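Local coordinates for protein putative immunoglobulin A1 protease (Bacteroides ovatus, PDB 3N6Z) that is of unproven function but, as a putative immunoglobulin A1 protease, is probably a hydrolase, built mainly of stacked parallel beta strands, at residues A[54-57]-A[58-61]; A[64-67]-A[68-71]; A[339-342]-A[343-346]. All coordinates share one frame; numbering follows the deposited sequence. Where two conformers were deposited one is given.

Contact 1. Residues A[54-57]-A[58-61]; sequences NATQ and IRNM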
loop_
_atom_site.group_PDB
_atom_site.type_symbol
_atom_site.label_atom_id
_atom_site.label_comp_id
_atom_site.label_asym_id
_atom_site.label_seq_id
_atom_site.Cartn_x
_atom_site.Cartn_y
_atom_site.Cartn_z
ATOM N N ASN A 54 1.811 -1.409 -22.820
ATOM C CA ASN A 54 3.037 -2.182 -22.625
ATOM C C ASN A 54 3.975 -1.439 -21.681
ATOM O O ASN A 54 3.670 -0.313 -21.267
ATOM C CB ASN A 54 3.682 -2.508 -23.982
ATOM C CG ASN A 54 4.112 -1.298 -24.738
ATOM O OD1 ASN A 54 4.681 -0.372 -24.170
ATOM N ND2 ASN A 54 3.906 -1.315 -26.042
ATOM N N ALA A 55 5.101 -2.040 -21.340
ATOM C CA ALA A 55 6.024 -1.453 -20.365
ATOM C C ALA A 55 6.790 -0.264 -20.898
ATOM O O ALA A 55 7.217 0.593 -20.124
ATOM C CB ALA A 55 6.989 -2.509 -19.813
ATOM N N THR A 56 6.956 -0.174 -22.204
ATOM C CA THR A 56 7.637 0.993 -22.752
ATOM C C THR A 56 6.740 2.221 -22.533
ATOM O O THR A 56 7.202 3.295 -22.116
ATOM C CB THR A 56 7.921 0.823 -24.220
ATOM O OG1 THR A 56 8.704 -0.353 -24.420
ATOM C CG2 THR A 56 8.677 2.035 -24.784
ATOM N N GLN A 57 5.445 2.043 -22.767
ATOM C CA GLN A 57 4.480 3.103 -22.489
ATOM C C GLN A 57 4.404 3.448 -20.989
ATOM O O GLN A 57 4.271 4.621 -20.622
ATOM C CB GLN A 57 3.117 2.771 -23.097
ATOM C CG GLN A 57 3.127 2.742 -24.628
ATOM C CD GLN A 57 1.800 2.378 -25.252
ATOM O OE1 GLN A 57 0.845 2.135 -24.573
ATOM N NE2 GLN A 57 1.769 2.288 -26.569
ATOM N N ILE A 58 4.442 2.456 -20.114
ATOM C CA ILE A 58 4.409 2.762 -18.704
ATOM C C ILE A 58 5.634 3.591 -18.284
ATOM O O ILE A 58 5.535 4.462 -17.397
ATOM C CB ILE A 58 4.191 1.496 -17.804
ATOM C CG1 ILE A 58 3.302 1.834 -16.602
ATOM C CG2 ILE A 58 5.480 0.871 -17.368
ATOM C CD1 ILE A 58 2.789 0.599 -15.862
ATOM N N ARG A 59 6.757 3.382 -18.956
ATOM C CA ARG A 59 7.963 4.177 -18.721
ATOM C C ARG A 59 7.868 5.598 -19.283
ATOM O O ARG A 59 8.689 6.426 -18.943
ATOM C CB ARG A 59 9.191 3.440 -19.245
ATOM C CG ARG A 59 9.483 2.191 -18.410
ATOM C CD ARG A 59 10.387 1.196 -19.103
ATOM N NE ARG A 59 11.676 1.810 -19.365
ATOM C CZ ARG A 59 12.199 1.974 -20.588
ATOM N NH1 ARG A 59 11.613 1.461 -21.681
ATOM N NH2 ARG A 59 13.345 2.614 -20.713
ATOM N N ASN A 60 6.858 5.898 -20.077
ATOM C CA ASN A 60 6.617 7.259 -20.570
ATOM C C ASN A 60 5.775 8.110 -19.622
ATOM O O ASN A 60 5.643 9.314 -19.835
ATOM C CB ASN A 60 5.994 7.274 -21.984
ATOM C CG ASN A 60 6.946 6.734 -23.048
ATOM O OD1 ASN A 60 8.180 6.875 -22.921
ATOM N ND2 ASN A 60 6.383 6.119 -24.103
HETATM N N MSE A 61 5.214 7.505 -18.556
HETATM C CA MSE A 61 4.375 8.270 -17.626
HETATM C C MSE A 61 5.138 9.495 -17.103
HETATM O O MSE A 61 4.572 10.579 -17.000
HETATM C CB MSE A 61 3.910 7.424 -16.450
HETATM C CG MSE A 61 2.971 6.297 -16.832
HETATM SE SE MSE A 61 2.497 5.197 -15.322
HETATM C CE MSE A 61 1.468 6.547 -14.341
#

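Contact 2. Residues A[64-67]-A[68-71]; sequences VLKS and GMKV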
loop_
_atom_site.group_PDB
_atom_site.type_symbol
_atom_site.label_atom_id
_atom_site.label_comp_id
_atom_site.label_asym_id
_atom_site.label_seq_id
_atom_site.Cartn_x
_atom_site.Cartn_y
_atom_site.Cartn_z
ATOM N N VAL A 64 5.114 12.880 -19.053
ATOM C CA VAL A 64 3.868 13.627 -19.316
ATOM C C VAL A 64 3.168 14.121 -18.046
ATOM O O VAL A 64 2.073 14.699 -18.095
ATOM C CB VAL A 64 2.893 12.795 -20.207
ATOM C CG1 VAL A 64 3.472 12.575 -21.597
ATOM C CG2 VAL A 64 2.457 11.506 -19.494
ATOM N N LEU A 65 3.812 13.949 -16.888
ATOM C CA LEU A 65 3.339 14.543 -15.630
ATOM C C LEU A 65 3.368 16.084 -15.730
ATOM O O LEU A 65 4.193 16.653 -16.468
ATOM C CB LEU A 65 4.158 14.061 -14.466
ATOM C CG LEU A 65 4.091 12.545 -14.184
ATOM C CD1 LEU A 65 5.072 12.175 -13.069
ATOM C CD2 LEU A 65 2.626 12.065 -13.860
ATOM N N LYS A 66 2.476 16.746 -15.019
ATOM C CA LYS A 66 2.337 18.214 -15.052
ATOM C C LYS A 66 2.256 18.752 -13.629
ATOM O O LYS A 66 1.425 18.328 -12.822
ATOM C CB LYS A 66 1.104 18.618 -15.847
ATOM C CG LYS A 66 1.165 18.265 -17.324
ATOM C CD LYS A 66 -0.123 18.536 -18.086
ATOM C CE LYS A 66 -0.383 19.997 -18.268
ATOM N NZ LYS A 66 -1.635 20.193 -19.114
ATOM N N SER A 67 3.154 19.675 -13.305
ATOM C CA SER A 67 3.209 20.279 -11.978
ATOM C C SER A 67 1.954 21.101 -11.621
ATOM O O SER A 67 1.615 21.255 -10.455
ATOM C CB SER A 67 4.468 21.155 -11.860
ATOM O OG SER A 67 4.432 22.270 -12.741
ATOM N N GLY A 68 1.283 21.613 -12.637
ATOM C CA GLY A 68 0.088 22.455 -12.461
ATOM C C GLY A 68 -1.279 21.785 -12.421
ATOM O O GLY A 68 -2.267 22.435 -12.050
HETATM N N MSE A 69 -1.367 20.518 -12.818
HETATM C CA MSE A 69 -2.653 19.791 -12.800
HETATM C C MSE A 69 -2.454 18.276 -12.736
HETATM O O MSE A 69 -1.432 17.767 -13.200
HETATM C CB MSE A 69 -3.496 20.122 -14.019
HETATM C CG MSE A 69 -2.744 20.402 -15.282
HETATM SE SE MSE A 69 -4.092 20.538 -16.649
HETATM C CE MSE A 69 -3.730 22.346 -17.238
ATOM N N LYS A 70 -3.481 17.576 -12.229
ATOM C CA LYS A 70 -3.555 16.129 -12.186
ATOM C C LYS A 70 -3.594 15.556 -13.578
ATOM O O LYS A 70 -4.292 16.085 -14.436
ATOM C CB LYS A 70 -4.806 15.729 -11.401
ATOM C CG LYS A 70 -4.947 14.238 -11.188
ATOM C CD LYS A 70 -5.876 13.882 -10.082
ATOM C CE LYS A 70 -7.272 14.249 -10.457
ATOM N NZ LYS A 70 -8.233 13.961 -9.317
ATOM N N VAL A 71 -2.813 14.504 -13.797
ATOM C CA VAL A 71 -2.755 13.818 -15.080
ATOM C C VAL A 71 -3.314 12.394 -14.899
ATOM O O VAL A 71 -3.062 11.718 -13.892
ATOM C CB VAL A 71 -1.311 13.829 -15.670
ATOM C CG1 VAL A 71 -1.227 13.008 -16.972
ATOM C CG2 VAL A 71 -0.866 15.270 -15.893
#

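Contact 3. Residues A[339-342]-A[343-346]; sequences NIIV and AWNP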
loop_
_atom_site.group_PDB
_atom_site.type_symbol
_atom_site.label_atom_id
_atom_site.label_comp_id
_atom_site.label_asym_id
_atom_site.label_seq_id
_atom_site.Cartn_x
_atom_site.Cartn_y
_atom_site.Cartn_z
ATOM N N ASN A 339 -15.226 -16.165 4.647
ATOM C CA ASN A 339 -16.609 -15.631 4.661
ATOM C C ASN A 339 -16.637 -14.159 4.879
ATOM O O ASN A 339 -17.326 -13.407 4.192
ATOM C CB ASN A 339 -17.461 -16.213 5.830
ATOM C CG ASN A 339 -17.878 -17.657 5.621
ATOM O OD1 ASN A 339 -17.768 -18.218 4.524
ATOM N ND2 ASN A 339 -18.345 -18.281 6.704
ATOM N N ILE A 340 -15.897 -13.730 5.904
ATOM C CA ILE A 340 -15.898 -12.337 6.311
ATOM C C ILE A 340 -15.379 -11.435 5.181
ATOM O O ILE A 340 -15.990 -10.412 4.842
ATOM C CB ILE A 340 -15.076 -12.139 7.623
ATOM C CG1 ILE A 340 -15.821 -12.787 8.823
ATOM C CG2 ILE A 340 -14.789 -10.671 7.884
ATOM C CD1 ILE A 340 -14.933 -12.943 10.046
ATOM N N ILE A 341 -14.229 -11.806 4.632
ATOM C CA ILE A 341 -13.546 -11.000 3.609
ATOM C C ILE A 341 -14.397 -10.892 2.342
ATOM O O ILE A 341 -14.620 -9.798 1.843
ATOM C CB ILE A 341 -12.154 -11.563 3.315
ATOM C CG1 ILE A 341 -11.218 -11.381 4.533
ATOM C CG2 ILE A 341 -11.543 -10.898 2.055
ATOM C CD1 ILE A 341 -9.930 -12.235 4.522
ATOM N N VAL A 342 -14.928 -12.012 1.858
ATOM C CA VAL A 342 -15.735 -11.949 0.635
ATOM C C VAL A 342 -16.971 -11.062 0.843
ATOM O O VAL A 342 -17.353 -10.311 -0.036
ATOM C CB VAL A 342 -16.092 -13.347 0.116
ATOM C CG1 VAL A 342 -17.119 -13.293 -1.013
ATOM C CG2 VAL A 342 -14.818 -14.071 -0.326
ATOM N N ALA A 343 -17.576 -11.126 2.032
ATOM C CA ALA A 343 -18.739 -10.287 2.346
ATOM C C ALA A 343 -18.477 -8.774 2.347
ATOM O O ALA A 343 -19.406 -7.964 2.228
ATOM C CB ALA A 343 -19.381 -10.758 3.695
ATOM N N TRP A 344 -17.219 -8.365 2.452
ATOM C CA TRP A 344 -16.868 -6.959 2.289
ATOM C C TRP A 344 -17.355 -6.355 0.977
ATOM O O TRP A 344 -17.811 -5.199 0.956
ATOM C CB TRP A 344 -15.375 -6.716 2.448
ATOM C CG TRP A 344 -14.828 -7.007 3.767
ATOM C CD1 TRP A 344 -15.515 -7.160 4.959
ATOM C CD2 TRP A 344 -13.456 -7.255 4.073
ATOM N NE1 TRP A 344 -14.648 -7.453 5.978
ATOM C CE2 TRP A 344 -13.378 -7.512 5.463
ATOM C CE3 TRP A 344 -12.281 -7.262 3.308
ATOM C CZ2 TRP A 344 -12.177 -7.794 6.095
ATOM C CZ3 TRP A 344 -11.073 -7.520 3.948
ATOM C CH2 TRP A 344 -11.038 -7.784 5.327
ATOM N N ASN A 345 -17.258 -7.135 -0.097
ATOM C CA ASN A 345 -17.820 -6.752 -1.388
ATOM C C ASN A 345 -17.832 -7.974 -2.294
ATOM O O ASN A 345 -16.842 -8.278 -2.957
ATOM C CB ASN A 345 -17.068 -5.595 -2.061
ATOM C CG ASN A 345 -17.705 -5.205 -3.381
ATOM O OD1 ASN A 345 -18.685 -5.820 -3.788
ATOM N ND2 ASN A 345 -17.138 -4.217 -4.056
ATOM N N PRO A 346 -18.957 -8.695 -2.333
ATOM C CA PRO A 346 -19.026 -9.923 -3.116
ATOM C C PRO A 346 -18.884 -9.742 -4.639
ATOM O O PRO A 346 -18.626 -10.711 -5.344
ATOM C CB PRO A 346 -20.426 -10.445 -2.797
ATOM C CG PRO A 346 -20.750 -9.888 -1.513
ATOM C CD PRO A 346 -20.110 -8.551 -1.424
#

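Contact 1. Residues A[54-57]-A[58-61]
Ile-58 N bonds to Asn-54 O (3.1 Å) in an N-capped helical turn, the short helix 55-58 beside strand 50-52. Asn-54 is the N-cap. Its OD1 accepts from Gln-57 N at 2.9 Å, and the bond is nearly straight, with an N-H...O angle of 168°. CG of Asn-54 stands between its own N and carbonyl carbon (chi1 63°), which brings OD1 over the first turn. Arg-59 N keeps the helical pattern and bonds to Ala-55 O at 3.1 Å. Then the chain tightens: Asn-60 N reaches Gln-57 O at 2.9 Å, a bond three residues back. A type I beta turn from Ile-58 to Met-61 overlaps the end of this helical turn.

Ala-55 O is closely packed. Ile-58 CG2 lies 3.3 Å from it, and Arg-59 CG and CD rest against it too. The Arg-59 chain bends at chi3 (62°), and its NH1 comes back to 4.1 Å from Thr-56 CA. Its NH2 forms a salt bridge with Asp-86. Asn-60 ND2 lies 3.5 Å from Thr-56 O and donates to Leu-38 O and Val-16 O, while Asn-60 OD1 pairs with Thr-14 OG1. With an alanine in place of Asn-60, Leu-38 O and Val-16 O would probably lose their donor and Thr-14 OG1 its partner. The backbone bonds thus shape the turn, while the polar ends of Arg-59 and Asn-60 tie it to neighbouring loops.

Contact 2. Residues A[64-67]-A[68-71]
Lys-66 and Val-71 face each other across a surface loop. The loop joins helix 61-64 to strand 71-75, one of the parallel strands at the N-terminal end of what is probably a beta-solenoid. The chain reverses through Ser-67 and Gly-68, and the two arms run 143° apart. Across the loop the side chains meet by packing.

The Lys-66 chain crosses Val-71 at about a right angle. Its CB and CG each lie 3.9 Å from Val-71 CG2, and CD is at a similar distance. The Lys-66 chain runs extended to CD and then bends at chi3 (71°). The bend sends CE and NZ alongside Met-69, a selenomethionine, and the two side chains point the same way. Lys-66 CE is 3.8 Å from Met-69 CG. Met-69 was modelled in two conformers, so this part of the contact is less certain.

Val-71 is the buried member and also touches Tyr-50 of strand 50-52. Its CG1 lies anti to the backbone N (chi1 175°). That rotation sets CG2 against the opposite arm, 3.7 Å from Val-64 O and 3.8 Å from Lys-66 N.

Contact 3. Residues A[339-342]-A[343-346]
The Trp-344 indole lies against the backbone of Ile-341 one turn earlier. Ile-341 CA sits over the six-membered ring, 3.9 Å from its centroid and 15° off the normal, a CH-pi contact. Ile-340 O comes over the same face nearer the rim, 3.3 Å from Trp-344 CD1. Two aliphatic chains add to this. Ile-341 CG1 meets Trp-344 CH2 at 3.7 Å, and Ile-341 CG2 covers the CE3 and CZ3 side. Ile-340 CG2 approaches Trp-344 NE1, also at 3.7 Å. Trp-344 CG stands beside its own N, opposite the carbonyl carbon (chi1 -64°), and this folds the ring back along the helix.

The motif is the C-terminal turn of helix 334-344, which follows the last strand of the nine-stranded parallel sheet. Ala-343 N still bonds to Asn-339 O at 3.2 Å, as in an alpha-helix. At Trp-344 the bonding shifts to three residues back. Its N donates to Ile-341 O at 3.0 Å, and only weakly to Ile-340 O at 3.4 Å. Asn-345 N then bonds to Val-342 O at 3.2 Å. Pro-346 N has no hydrogen to give, and the proline CD packs on Val-342 O.

Farther out, Trp-344 touches Asn-236 and Asn-267 in loops of what is probably a beta-solenoid. Ile-341 rests on Pro-357, and Asn-345 OD1 accepts from Asn-347 N.

The three contacts follow one another along the chain. Contacts 1 and 2 adjoin in sequence near the N-terminal end, with centres about 17 Å apart and on the same side of the chain's centre. Contact 1 holds the short helix after strand 50-52. Contact 2 is the loop leading into strand 71-75, which pairs in parallel with 50-52, so the two lie on one connection between neighbouring strands. Contact 3 comes far later, on helix 334-344 after strand 330-332. Its centre is about 34 Å from the centre of contact 1 and about 37 Å from that of contact 2, and it touches neither. The strand-rich body thus carries short helical elements near both ends of its sequence.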